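Local coordinates for protein probable UbiX-like flavin prenyltransferase (Escherichia coli, PDB 1SBZ) that probably transfers a prenyl group from dimethylallyl phosphate to reduced FMN, making the prenylated flavin cofactor used by a phenolic acid decarboxylase, at residues Q21-R24 against N28-T31; G141-P146 against L170-L175. All coordinates share one frame; numbering follows the deposited sequence.

Contact 1. Residues Q21-R24 against N28-T31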
loop_
_atom_site.group_PDB
_atom_site.type_symbol
_atom_site.label_atom_id
_atom_site.label_comp_id
_atom_site.label_asym_id
_atom_site.label_seq_id
_atom_site.Cartn_x
_atom_site.Cartn_y
_atom_site.Cartn_z
ATOM N N GLN D 21 6.931 -32.675 27.305
ATOM C CA GLN D 21 6.460 -33.797 28.119
ATOM C C GLN D 21 5.299 -34.534 27.447
ATOM O O GLN D 21 5.318 -35.760 27.344
ATOM C CB GLN D 21 6.033 -33.314 29.507
ATOM C CG GLN D 21 7.186 -33.073 30.476
ATOM C CD GLN D 21 6.777 -32.260 31.691
ATOM O OE1 GLN D 21 5.711 -31.639 31.708
ATOM N NE2 GLN D 21 7.627 -32.257 32.710
ATOM N N ALA D 22 4.297 -33.780 26.996
ATOM C CA ALA D 22 3.128 -34.345 26.314
ATOM C C ALA D 22 3.502 -35.066 25.016
ATOM O O ALA D 22 2.902 -36.086 24.673
ATOM C CB ALA D 22 2.092 -33.259 26.039
ATOM N N LEU D 23 4.492 -34.527 24.307
ATOM C CA LEU D 23 5.004 -35.142 23.084
ATOM C C LEU D 23 5.720 -36.466 23.363
ATOM O O LEU D 23 5.603 -37.417 22.580
ATOM C CB LEU D 23 5.927 -34.171 22.338
ATOM C CG LEU D 23 5.411 -33.342 21.150
ATOM C CD1 LEU D 23 3.962 -32.909 21.277
ATOM C CD2 LEU D 23 6.300 -32.129 20.929
ATOM N N ARG D 24 6.443 -36.519 24.485
ATOM C CA ARG D 24 7.157 -37.727 24.923
ATOM C C ARG D 24 6.209 -38.913 25.142
ATOM O O ARG D 24 6.599 -40.068 24.982
ATOM C CB ARG D 24 7.961 -37.440 26.197
ATOM C CG ARG D 24 9.139 -38.385 26.468
ATOM C CD ARG D 24 10.082 -38.570 25.278
ATOM N NE ARG D 24 11.469 -38.828 25.675
ATOM C CZ ARG D 24 12.454 -39.129 24.826
ATOM N NH1 ARG D 24 12.215 -39.221 23.520
ATOM N NH2 ARG D 24 13.683 -39.345 25.281
ATOM N N ASN D 28 4.488 -42.263 18.282
ATOM C CA ASN D 28 4.473 -41.973 16.845
ATOM C C ASN D 28 5.161 -40.652 16.472
ATOM O O ASN D 28 5.272 -40.319 15.288
ATOM C CB ASN D 28 3.024 -41.950 16.341
ATOM C CG ASN D 28 2.102 -41.132 17.244
ATOM O OD1 ASN D 28 2.194 -41.210 18.475
ATOM N ND2 ASN D 28 1.205 -40.351 16.636
ATOM N N VAL D 29 5.618 -39.915 17.484
ATOM C CA VAL D 29 6.148 -38.564 17.296
ATOM C C VAL D 29 7.631 -38.461 17.665
ATOM O O VAL D 29 8.026 -38.714 18.802
ATOM C CB VAL D 29 5.308 -37.511 18.074
ATOM C CG1 VAL D 29 5.902 -36.116 17.930
ATOM C CG2 VAL D 29 3.866 -37.524 17.594
ATOM N N GLU D 30 8.436 -38.095 16.674
ATOM C CA GLU D 30 9.856 -37.840 16.855
ATOM C C GLU D 30 10.071 -36.334 17.006
ATOM O O GLU D 30 9.635 -35.552 16.160
ATOM C CB GLU D 30 10.626 -38.384 15.653
ATOM C CG GLU D 30 12.122 -38.125 15.664
ATOM C CD GLU D 30 12.786 -38.658 14.414
ATOM O OE1 GLU D 30 12.635 -39.864 14.134
ATOM O OE2 GLU D 30 13.451 -37.874 13.704
ATOM N N THR D 31 10.732 -35.931 18.086
ATOM C CA THR D 31 10.894 -34.511 18.384
ATOM C C THR D 31 12.331 -34.061 18.197
ATOM O O THR D 31 13.265 -34.725 18.645
ATOM C CB THR D 31 10.394 -34.168 19.809
ATOM O OG1 THR D 31 11.053 -35.004 20.765
ATOM C CG2 THR D 31 8.925 -34.542 19.968
HETATM O O HOH W 1 7.613 -38.813 21.482
#
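Leu23, on helix 13-24, meets Val29 and Thr31 on the chain that enters the next strand, and the apolar part of the contact rests on these three buried side chains. The methyl of Thr31 is the hub: its CG2 lies 3.7 Å from Leu23 CD2 and 3.8 Å from Leu23 CB, so it touches both the root and one branch of the leucine. With chi1 at 55°, OG1 of Thr31 is flanked by both main-chain branches, and CG2 is swung toward the helix, while the hydroxyl is hydrogen-bonded elsewhere. Val29 adds a looser touch, Val29 CG1 standing 4.3 Å from Leu23 CG. The polar part is indirect. One water lies 2.7 Å from both Leu23 O and Val29 O, within bonding range of each, and links the helix to the connection beyond it. Nearby, Arg24 forms a salt bridge with Asp59, whose other carboxylate oxygen accepts from the backbone N of Thr31. As a worked case of a right-handed beta-alpha-beta crossover, the contact closes the unit formed by strand 2-7, helix 13-24 and strand 30-35: Leu23 also packs on Val5, while Glu30 and Thr31 pair with strands 2-7 and 60-62.

Contact 2. Residues G141-P146 against L170-L175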
loop_
_atom_site.group_PDB
_atom_site.type_symbol
_atom_site.label_atom_id
_atom_site.label_comp_id
_atom_site.label_asym_id
_atom_site.label_seq_id
_atom_site.Cartn_x
_atom_site.Cartn_y
_atom_site.Cartn_z
ATOM N N GLY D 141 0.313 -17.961 6.540
ATOM C CA GLY D 141 -0.172 -19.226 7.079
ATOM C C GLY D 141 0.459 -19.664 8.389
ATOM O O GLY D 141 0.119 -20.736 8.899
ATOM N N VAL D 142 1.371 -18.857 8.945
ATOM C CA VAL D 142 1.963 -19.168 10.259
ATOM C C VAL D 142 0.922 -19.004 11.364
ATOM O O VAL D 142 0.319 -17.937 11.500
ATOM C CB VAL D 142 3.188 -18.290 10.580
ATOM C CG1 VAL D 142 3.763 -18.630 11.978
ATOM C CG2 VAL D 142 4.243 -18.437 9.491
ATOM N N ALA D 143 0.716 -20.059 12.144
ATOM C CA ALA D 143 -0.236 -20.028 13.253
ATOM C C ALA D 143 0.311 -19.235 14.437
ATOM O O ALA D 143 1.425 -19.470 14.904
ATOM C CB ALA D 143 -0.604 -21.438 13.684
HETATM N N MSE D 144 -0.491 -18.296 14.920
HETATM C CA MSE D 144 -0.091 -17.454 16.033
HETATM C C MSE D 144 -0.874 -17.866 17.250
HETATM O O MSE D 144 -2.059 -17.550 17.362
HETATM C CB MSE D 144 -0.365 -15.987 15.710
HETATM C CG MSE D 144 0.582 -15.391 14.685
HETATM SE SE MSE D 144 2.436 -15.201 15.323
HETATM C CE MSE D 144 2.085 -14.406 16.788
ATOM N N VAL D 145 -0.215 -18.579 18.159
ATOM C CA VAL D 145 -0.902 -19.145 19.323
ATOM C C VAL D 145 -0.305 -18.617 20.636
ATOM O O VAL D 145 0.383 -19.348 21.349
ATOM C CB VAL D 145 -0.933 -20.704 19.284
ATOM C CG1 VAL D 145 -2.098 -21.234 20.096
ATOM C CG2 VAL D 145 -1.060 -21.226 17.851
ATOM N N PRO D 146 -0.598 -17.355 20.970
ATOM C CA PRO D 146 -0.109 -16.760 22.206
ATOM C C PRO D 146 -0.734 -17.497 23.387
ATOM O O PRO D 146 -1.865 -17.974 23.259
ATOM C CB PRO D 146 -0.636 -15.325 22.134
ATOM C CG PRO D 146 -1.864 -15.425 21.305
ATOM C CD PRO D 146 -1.467 -16.421 20.230
ATOM N N LEU D 170 -1.197 -28.061 20.415
ATOM C CA LEU D 170 -1.221 -29.400 19.802
ATOM C C LEU D 170 -2.345 -29.608 18.786
ATOM O O LEU D 170 -2.146 -30.296 17.783
ATOM C CB LEU D 170 -1.307 -30.480 20.882
ATOM C CG LEU D 170 -0.032 -31.157 21.398
ATOM C CD1 LEU D 170 1.229 -30.336 21.160
ATOM C CD2 LEU D 170 -0.197 -31.501 22.874
ATOM N N ASP D 171 -3.514 -29.017 19.050
ATOM C CA ASP D 171 -4.632 -29.012 18.098
ATOM C C ASP D 171 -4.191 -28.625 16.684
ATOM O O ASP D 171 -4.755 -29.106 15.701
ATOM C CB ASP D 171 -5.736 -28.053 18.556
ATOM C CG ASP D 171 -6.655 -28.661 19.604
ATOM O OD1 ASP D 171 -6.564 -29.887 19.850
ATOM O OD2 ASP D 171 -7.509 -27.988 20.222
ATOM N N GLN D 172 -3.178 -27.763 16.599
ATOM C CA GLN D 172 -2.632 -27.304 15.319
ATOM C C GLN D 172 -2.040 -28.431 14.476
ATOM O O GLN D 172 -1.939 -28.313 13.252
ATOM C CB GLN D 172 -1.589 -26.207 15.546
ATOM C CG GLN D 172 -2.178 -24.892 16.007
ATOM C CD GLN D 172 -3.051 -24.258 14.946
ATOM O OE1 GLN D 172 -2.695 -24.250 13.760
ATOM N NE2 GLN D 172 -4.201 -23.731 15.359
ATOM N N PHE D 173 -1.660 -29.525 15.130
ATOM C CA PHE D 173 -1.120 -30.692 14.432
ATOM C C PHE D 173 -2.032 -31.916 14.539
ATOM O O PHE D 173 -1.580 -33.053 14.374
ATOM C CB PHE D 173 0.285 -31.018 14.950
ATOM C CG PHE D 173 1.328 -30.014 14.544
ATOM C CD1 PHE D 173 1.685 -28.978 15.401
ATOM C CD2 PHE D 173 1.954 -30.101 13.306
ATOM C CE1 PHE D 173 2.649 -28.041 15.030
ATOM C CE2 PHE D 173 2.925 -29.168 12.926
ATOM C CZ PHE D 173 3.272 -28.138 13.793
ATOM N N GLY D 174 -3.315 -31.673 14.815
ATOM C CA GLY D 174 -4.310 -32.732 14.966
ATOM C C GLY D 174 -3.972 -33.737 16.054
ATOM O O GLY D 174 -4.387 -34.894 15.988
ATOM N N LEU D 175 -3.215 -33.291 17.054
ATOM C CA LEU D 175 -2.814 -34.146 18.165
ATOM C C LEU D 175 -3.740 -33.940 19.357
ATOM O O LEU D 175 -4.199 -32.823 19.613
ATOM C CB LEU D 175 -1.352 -33.882 18.547
ATOM C CG LEU D 175 -0.298 -34.247 17.493
ATOM C CD1 LEU D 175 1.041 -33.587 17.798
ATOM C CD2 LEU D 175 -0.133 -35.756 17.371
#
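A small, partly buried packing contact joins strand 143-144, the outermost strand of the parallel sheet on this side within the chain, to the turn that ends helix 158-170. Gln172 supplies the whole of the turn's share, reaching across to Ala143 and Val145. The amide end meets the alanine methyl, with Gln172 OE1 3.5 Å and Gln172 CD 3.9 Å from Ala143 CB, while nearer the root of the same side chain, Gln172 CG lies 4.3 Å from Val145 CG2. A bend at chi2 (-66°) folds the glutamine, allowing both its methylene and its amide to take part. Ala143 and Val145 both direct their side chains to the turn, whereas the selenomethionine at 144 between them points away, the alternation expected of an extended chain. The turn itself illustrates a Schellman motif: Leu175 N reaches back to Leu170 O (3.3 Å) and Gly174 N to Asp171 O (3.1 Å), with Gly174 at positive phi. Leu170 O also accepts from Phe173 N (2.8 Å), so two backbone donors share that oxygen. Gln172 also packs on Pro125 of a second subunit and Glu113 of a third, and the backbone of Met144 hydrogen-bonds to the second subunit, bringing the contact to the dodecamer's interfaces. Within the chain, Ala143 and Val145 bond through their backbones to strand 116-121, against which Gln172 rests at Lys116, while Val142 and Met144 pack on helix 128-139.

Contacts 1 and 2 follow one another along the chain, the first closing before the second opens, and their centres lie about 16 Å apart. Both reach the same parallel sheet, but at different strands: contact 1 at strand 30-35, next to the outermost strand 60-62, and contact 2 at 143-144, outermost on the other side. They nevertheless meet directly, since Leu23 CD1 of contact 1 packs 3.8 Å from Leu170 CD1 of contact 2. Helices 13-24 and 158-170 thus touch near their C-terminal ends, joining early and late parts of the alternating alpha/beta fold. Contact 1 lies away from the flavin site; the side chain of Val145 in contact 2 is about 12 Å from the bound FMN.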